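Local coordinates for DUF4439 domain-containing protein (Mycobacterium tuberculosis, PDB 2IB0) that is of unknown function but folds as a four-helix bundle of the ferritin-like clan and forms a two-chain assembly, at residues R143-R146 with V147-A150; K60-R63 with H64-D67; A100-A103 with V104-N108. One frame throughout, in Å; residues are numbered along the deposited sequence.

Contact 1: residues R143-R146 with V147-A150; sequences RWNR and VLGA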
# COMPACT_ATOMS: atom_id res chain seq x y z
N ARG A 143 -6.09 -8.51 -2.59
CA ARG A 143 -6.10 -9.89 -3.11
C ARG A 143 -7.18 -10.80 -2.44
O ARG A 143 -7.81 -11.58 -3.11
CB ARG A 143 -4.72 -10.53 -2.94
CG ARG A 143 -3.71 -9.83 -3.78
CD ARG A 143 -2.27 -10.38 -3.69
NE ARG A 143 -2.21 -11.74 -4.24
CZ ARG A 143 -1.26 -12.65 -3.98
NH1 ARG A 143 -0.23 -12.41 -3.15
NH2 ARG A 143 -1.36 -13.86 -4.56
N TRP A 144 -7.38 -10.68 -1.14
CA TRP A 144 -8.43 -11.43 -0.46
C TRP A 144 -9.84 -10.92 -0.75
O TRP A 144 -10.78 -11.70 -0.80
CB TRP A 144 -8.18 -11.48 1.05
CG TRP A 144 -7.11 -12.44 1.42
CD1 TRP A 144 -5.81 -12.16 1.77
CD2 TRP A 144 -7.24 -13.88 1.49
NE1 TRP A 144 -5.12 -13.34 2.03
CE2 TRP A 144 -5.98 -14.41 1.89
CE3 TRP A 144 -8.31 -14.78 1.26
CZ2 TRP A 144 -5.75 -15.81 2.06
CZ3 TRP A 144 -8.08 -16.18 1.44
CH2 TRP A 144 -6.80 -16.66 1.83
N ASN A 145 -9.97 -9.60 -0.99
CA ASN A 145 -11.21 -9.00 -1.40
C ASN A 145 -11.62 -9.44 -2.81
O ASN A 145 -12.80 -9.58 -3.11
CB ASN A 145 -11.08 -7.49 -1.37
CG ASN A 145 -11.57 -6.88 -0.07
OD1 ASN A 145 -10.88 -6.00 0.53
ND2 ASN A 145 -12.76 -7.31 0.38
N ARG A 146 -10.62 -9.65 -3.66
CA ARG A 146 -10.82 -10.18 -4.99
C ARG A 146 -11.29 -11.65 -4.89
O ARG A 146 -12.15 -12.07 -5.64
CB ARG A 146 -9.52 -10.08 -5.79
CG ARG A 146 -9.64 -10.36 -7.24
CD ARG A 146 -8.37 -9.81 -7.95
NE ARG A 146 -8.36 -8.33 -7.97
CZ ARG A 146 -7.30 -7.55 -7.71
NH1 ARG A 146 -6.12 -8.06 -7.39
NH2 ARG A 146 -7.44 -6.23 -7.77
N VAL A 147 -10.72 -12.42 -3.94
CA VAL A 147 -11.26 -13.74 -3.63
C VAL A 147 -12.74 -13.68 -3.20
O VAL A 147 -13.60 -14.38 -3.77
CB VAL A 147 -10.35 -14.49 -2.60
CG1 VAL A 147 -10.99 -15.83 -2.17
CG2 VAL A 147 -8.97 -14.75 -3.22
N LEU A 148 -13.08 -12.87 -2.19
CA LEU A 148 -14.50 -12.74 -1.76
C LEU A 148 -15.43 -12.38 -2.90
O LEU A 148 -16.48 -12.97 -3.03
CB LEU A 148 -14.64 -11.65 -0.68
CG LEU A 148 -14.16 -12.07 0.70
CD1 LEU A 148 -14.15 -10.86 1.65
CD2 LEU A 148 -15.06 -13.19 1.22
N GLY A 149 -15.05 -11.36 -3.70
CA GLY A 149 -15.85 -10.87 -4.84
C GLY A 149 -16.13 -11.89 -5.93
O GLY A 149 -17.09 -11.75 -6.68
N ALA A 150 -15.27 -12.90 -6.06
CA ALA A 150 -15.46 -14.06 -6.93
C ALA A 150 -16.30 -15.20 -6.29
O ALA A 150 -16.65 -16.18 -6.97
CB ALA A 150 -14.08 -14.61 -7.39

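Contact 2: residues K60-R63 with H64-D67; sequences KQHR and HRRD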
# COMPACT_ATOMS: atom_id res chain seq x y z
N LYS A 60 4.46 -16.52 4.52
CA LYS A 60 5.90 -16.31 4.36
C LYS A 60 6.24 -14.82 4.48
O LYS A 60 7.19 -14.43 5.16
CB LYS A 60 6.38 -16.91 3.03
CG LYS A 60 7.77 -16.54 2.57
CD LYS A 60 8.02 -16.97 1.10
CE LYS A 60 7.62 -15.86 0.08
NZ LYS A 60 8.33 -15.96 -1.28
N GLN A 61 5.44 -13.98 3.84
CA GLN A 61 5.55 -12.52 3.97
C GLN A 61 5.46 -12.01 5.44
O GLN A 61 6.27 -11.20 5.89
CB GLN A 61 4.50 -11.84 3.11
CG GLN A 61 4.49 -10.33 3.21
CD GLN A 61 3.37 -9.73 2.36
OE1 GLN A 61 2.28 -9.43 2.85
NE2 GLN A 61 3.62 -9.63 1.08
N HIS A 62 4.47 -12.50 6.17
CA HIS A 62 4.35 -12.14 7.58
C HIS A 62 5.46 -12.72 8.46
O HIS A 62 5.95 -12.01 9.33
CB HIS A 62 3.01 -12.53 8.14
CG HIS A 62 1.89 -11.75 7.58
ND1 HIS A 62 1.63 -10.45 7.96
CD2 HIS A 62 0.98 -12.07 6.63
CE1 HIS A 62 0.59 -10.01 7.26
NE2 HIS A 62 0.16 -10.98 6.47
N ARG A 63 5.82 -13.98 8.27
CA ARG A 63 6.86 -14.59 9.11
C ARG A 63 8.18 -13.86 8.93
O ARG A 63 8.86 -13.57 9.91
CB ARG A 63 7.02 -16.09 8.85
CG ARG A 63 5.91 -16.91 9.43
CD ARG A 63 5.93 -18.28 8.85
NE ARG A 63 5.04 -19.11 9.63
CZ ARG A 63 4.37 -20.17 9.18
NH1 ARG A 63 4.48 -20.52 7.90
NH2 ARG A 63 3.58 -20.86 10.01
N HIS A 64 8.48 -13.51 7.67
CA HIS A 64 9.70 -12.80 7.33
C HIS A 64 9.69 -11.38 7.93
O HIS A 64 10.66 -10.96 8.53
CB HIS A 64 9.90 -12.76 5.79
CG HIS A 64 11.22 -12.17 5.37
ND1 HIS A 64 11.42 -10.82 5.17
CD2 HIS A 64 12.41 -12.76 5.10
CE1 HIS A 64 12.67 -10.59 4.81
NE2 HIS A 64 13.30 -11.75 4.75
N ARG A 65 8.58 -10.65 7.75
CA ARG A 65 8.42 -9.34 8.35
C ARG A 65 8.61 -9.38 9.88
O ARG A 65 9.33 -8.56 10.43
CB ARG A 65 7.04 -8.80 8.04
CG ARG A 65 6.86 -7.36 8.40
CD ARG A 65 5.44 -6.94 8.13
NE ARG A 65 5.13 -6.95 6.72
CZ ARG A 65 3.92 -7.17 6.22
NH1 ARG A 65 2.90 -7.41 7.04
NH2 ARG A 65 3.72 -7.15 4.90
N ARG A 66 7.93 -10.31 10.54
CA ARG A 66 8.05 -10.55 12.00
C ARG A 66 9.50 -10.73 12.45
O ARG A 66 9.97 -10.05 13.38
CB ARG A 66 7.22 -11.76 12.42
CG ARG A 66 7.59 -12.33 13.88
CD ARG A 66 7.09 -13.77 14.04
NE ARG A 66 7.84 -14.77 13.26
CZ ARG A 66 7.44 -16.03 13.06
NH1 ARG A 66 6.30 -16.49 13.57
NH2 ARG A 66 8.19 -16.85 12.36
N ASP A 67 10.22 -11.65 11.81
CA ASP A 67 11.65 -11.85 12.10
C ASP A 67 12.46 -10.59 11.88
O ASP A 67 13.31 -10.25 12.69
CB ASP A 67 12.20 -13.00 11.26
CG ASP A 67 11.49 -14.35 11.52
OD1 ASP A 67 10.71 -14.48 12.51
OD2 ASP A 67 11.70 -15.28 10.73
O HOH W 1 1.05 -8.28 4.62
O HOH W 2 5.14 -19.69 12.89

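Contact 3: residues A100-A103 with V104-N108; sequences ARLA and VRMEN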
# COMPACT_ATOMS: atom_id res chain seq x y z
N ALA A 100 -11.58 -15.88 4.31
CA ALA A 100 -11.27 -14.72 3.44
C ALA A 100 -11.62 -13.33 4.09
O ALA A 100 -10.82 -12.41 4.03
CB ALA A 100 -11.94 -14.89 2.10
N ARG A 101 -12.79 -13.21 4.73
CA ARG A 101 -13.09 -12.01 5.48
C ARG A 101 -12.11 -11.79 6.63
O ARG A 101 -11.74 -10.67 6.94
CB ARG A 101 -14.52 -12.06 6.03
CG ARG A 101 -15.59 -11.74 4.99
CD ARG A 101 -17.03 -11.59 5.63
NE ARG A 101 -17.66 -12.88 6.03
CZ ARG A 101 -18.22 -13.75 5.16
NH1 ARG A 101 -18.17 -13.50 3.84
NH2 ARG A 101 -18.78 -14.88 5.59
N LEU A 102 -11.74 -12.88 7.30
CA LEU A 102 -10.78 -12.79 8.40
C LEU A 102 -9.46 -12.27 7.85
O LEU A 102 -8.83 -11.44 8.48
CB LEU A 102 -10.55 -14.19 9.05
CG LEU A 102 -9.49 -14.33 10.15
CD1 LEU A 102 -9.74 -13.36 11.29
CD2 LEU A 102 -9.47 -15.79 10.65
N ALA A 103 -9.03 -12.85 6.74
CA ALA A 103 -7.76 -12.44 6.10
C ALA A 103 -7.79 -10.94 5.75
O ALA A 103 -6.83 -10.23 5.99
CB ALA A 103 -7.50 -13.25 4.84
N VAL A 104 -8.90 -10.44 5.23
CA VAL A 104 -8.99 -8.99 4.89
C VAL A 104 -8.89 -8.17 6.20
O VAL A 104 -8.15 -7.19 6.31
CB VAL A 104 -10.33 -8.66 4.17
CG1 VAL A 104 -10.53 -7.11 3.97
CG2 VAL A 104 -10.43 -9.43 2.87
N ARG A 105 -9.65 -8.57 7.21
CA ARG A 105 -9.64 -7.83 8.46
C ARG A 105 -8.21 -7.79 9.05
O ARG A 105 -7.77 -6.75 9.57
CB ARG A 105 -10.62 -8.44 9.46
CG ARG A 105 -10.31 -8.01 10.88
CD ARG A 105 -10.61 -6.51 11.14
NE ARG A 105 -11.84 -6.43 11.93
CZ ARG A 105 -11.89 -6.23 13.24
NH1 ARG A 105 -10.79 -6.01 13.96
NH2 ARG A 105 -13.07 -6.23 13.81
N MET A 106 -7.50 -8.90 8.97
CA MET A 106 -6.15 -9.00 9.52
C MET A 106 -5.15 -8.10 8.78
O MET A 106 -4.40 -7.40 9.40
CB MET A 106 -5.67 -10.46 9.61
CG MET A 106 -6.49 -11.36 10.57
SD MET A 106 -5.55 -12.86 10.92
CE MET A 106 -5.57 -13.55 9.24
N GLU A 107 -5.27 -8.04 7.46
CA GLU A 107 -4.42 -7.21 6.60
C GLU A 107 -4.70 -5.74 6.82
O GLU A 107 -3.79 -4.94 6.88
CB GLU A 107 -4.64 -7.63 5.15
CG GLU A 107 -4.10 -9.07 4.82
CD GLU A 107 -2.58 -9.32 5.12
OE1 GLU A 107 -1.76 -8.37 5.29
OE2 GLU A 107 -2.19 -10.50 5.16
N ASN A 108 -5.99 -5.40 6.89
CA ASN A 108 -6.43 -4.05 7.24
C ASN A 108 -5.94 -3.60 8.61
O ASN A 108 -5.48 -2.49 8.74
CB ASN A 108 -7.96 -3.92 7.12
CG ASN A 108 -8.44 -3.84 5.67
OD1 ASN A 108 -9.62 -4.04 5.36
ND2 ASN A 108 -7.54 -3.55 4.78

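Contact 1: residues R143-R146 with V147-A150
Val147 packs against the helical turn that precedes it, and each of its side-chain carbons can be followed in turn. CB sits 3.3 Å from Trp144 O and 4.4 Å from Trp144 CE3, approaching the six-membered part of the indole obliquely. From CB the two methyls diverge. CG2, placed beside the backbone N, lies 3.4 Å from Arg143 O, the same carbonyl that accepts the bond from Val147 N at 3.1 Å; CG1 is anti to that N (chi1 175°) and is turned away from this carbonyl. On the neighbouring residue, Leu148 CD1 meets Asn145 ND2 at 4.0 Å, the two side chains crossing at a slant. Beneath them run i to i+4 backbone bonds. Leu148 N to Trp144 O is nearly straight at 167°, whereas Ala150 N to Arg146 O is longer, at 3.3 Å, and bent to 141°. The buried Trp144 ring lies between helices, touching Leu54 and Val55 of helix 52-75 on the one hand and helix 96-120 on the other, while Arg143 and Arg146 pack against Arg146 and Arg143 of the second subunit.

Contact 2: residues K60-R63 with H64-D67
Lys60 meets the following turn through its backbone, its carbonyl O accepting from His64 N at 3.0 Å; the same O lies close to His64 CB. Gln61 adds side-chain contact. Its CG stands opposite the backbone N (chi1 178°) and the chain runs on extended, so that it lies alongside Arg65 with amide and guanidinium planes 33° apart. Water 1 accepts from Arg65 NH2 at 2.9 Å, in the guanidinium plane at its edge; its 2.4 Å to Gln61 OE1 is too short to trust, which leaves a water bridge between the two side chains doubtful. His62 also runs beside Arg65, but its ring is turned 80° from the guanidinium. The 3.4 Å between His62 ND1 and Arg65 NH1 is not a hydrogen bond, since its angle is poor; both nitrogens instead turn to Glu33 of helix 18-46, while Arg65 NH2 also pairs with Glu136 and His62 NE2 reaches helix 96-120. Two glutamates would thus probably offset the buried arginine's charge. Arg63 runs alongside Arg66, whose bend at chi3 sets one guanidinium face against Arg63 CG, 3.7 Å from Arg66 NH2. At its edge that guanidinium forms a salt bridge, Arg66 NE lying 3.0 Å from Asp67 OD1 on its syn side but well out of the carboxylate plane. Water 2 accepts only weakly from Arg63 NE and Arg66 NH1. The i to i+4 backbone bonds run on through these residues to Asp67 N and Arg63 O. Histidine, arginine and glutamate side chains meeting inside a four-helix bundle are consistent with the ferritin-like fold, in which many relatives hold a metal site among their helices; here the acidic groups are engaged by His62 and Arg65.

Contact 3: residues A100-A103 with V104-N108
Two different first torsions bring Leu102 and Met106 together one helical turn apart: Leu102 places CG anti to its own N (chi1 175°), whereas Met106 CG stands beside its N (chi1 -64°). With chi2 of Leu102 at 56°, Leu102 CD1 touches Met106 CG at 3.9 Å, the Met106 chain passing across that of Leu102. A further bend at chi3 of Met106 folds CE back to 4.1 Å from Leu102 CG and to 4.0 Å from Ala103 CA. Met106 CG also lies 3.1 Å from Leu102 O, which accepts the backbone bond from Met106 N at 2.9 Å. In the four-helix bundle this apolar pair faces helix 18-46, with Val43 touching both residues and Tyr40 meeting Met106. Ala103's small CB meets Tyr40 of helix 18-46 and Trp144 of helix 124-150. Val104 continues that surface: its CG2 lies 3.2 Å from Ala100 O, and the branch packs against Trp144. Glu107 begins in the same kind of close backbone packing, with CG 3.2 Å from Ala103 O, and then bends at chi2 into the protein, where Tyr40 OH and His62 NE2 both hydrogen-bond OE2, two bonds gripping one buried carboxylate oxygen.

All three are local contacts within single helices, yet their settings differ. Contact 3 is buried, contact 2 partly buried and contact 1 superficial, its centre about 17 Å from that of the chain against about 8 Å for contact 3. Contacts 1 and 3 join helices 124-150 and 96-120 directly: Trp144 CD2 comes within 3.4 Å of Ala103 CB, and Leu148 CD2 within 3.7 Å of Ala100 CB. This interface is largely apolar. Contact 2 reaches contact 3 through the polar pair His62 and Glu107. Charged and imidazole groups dominate at 60-67, aliphatic and alanine side chains carry the contact at 100-108, and 143-150 combines a buried indole with arginines that meet the second subunit.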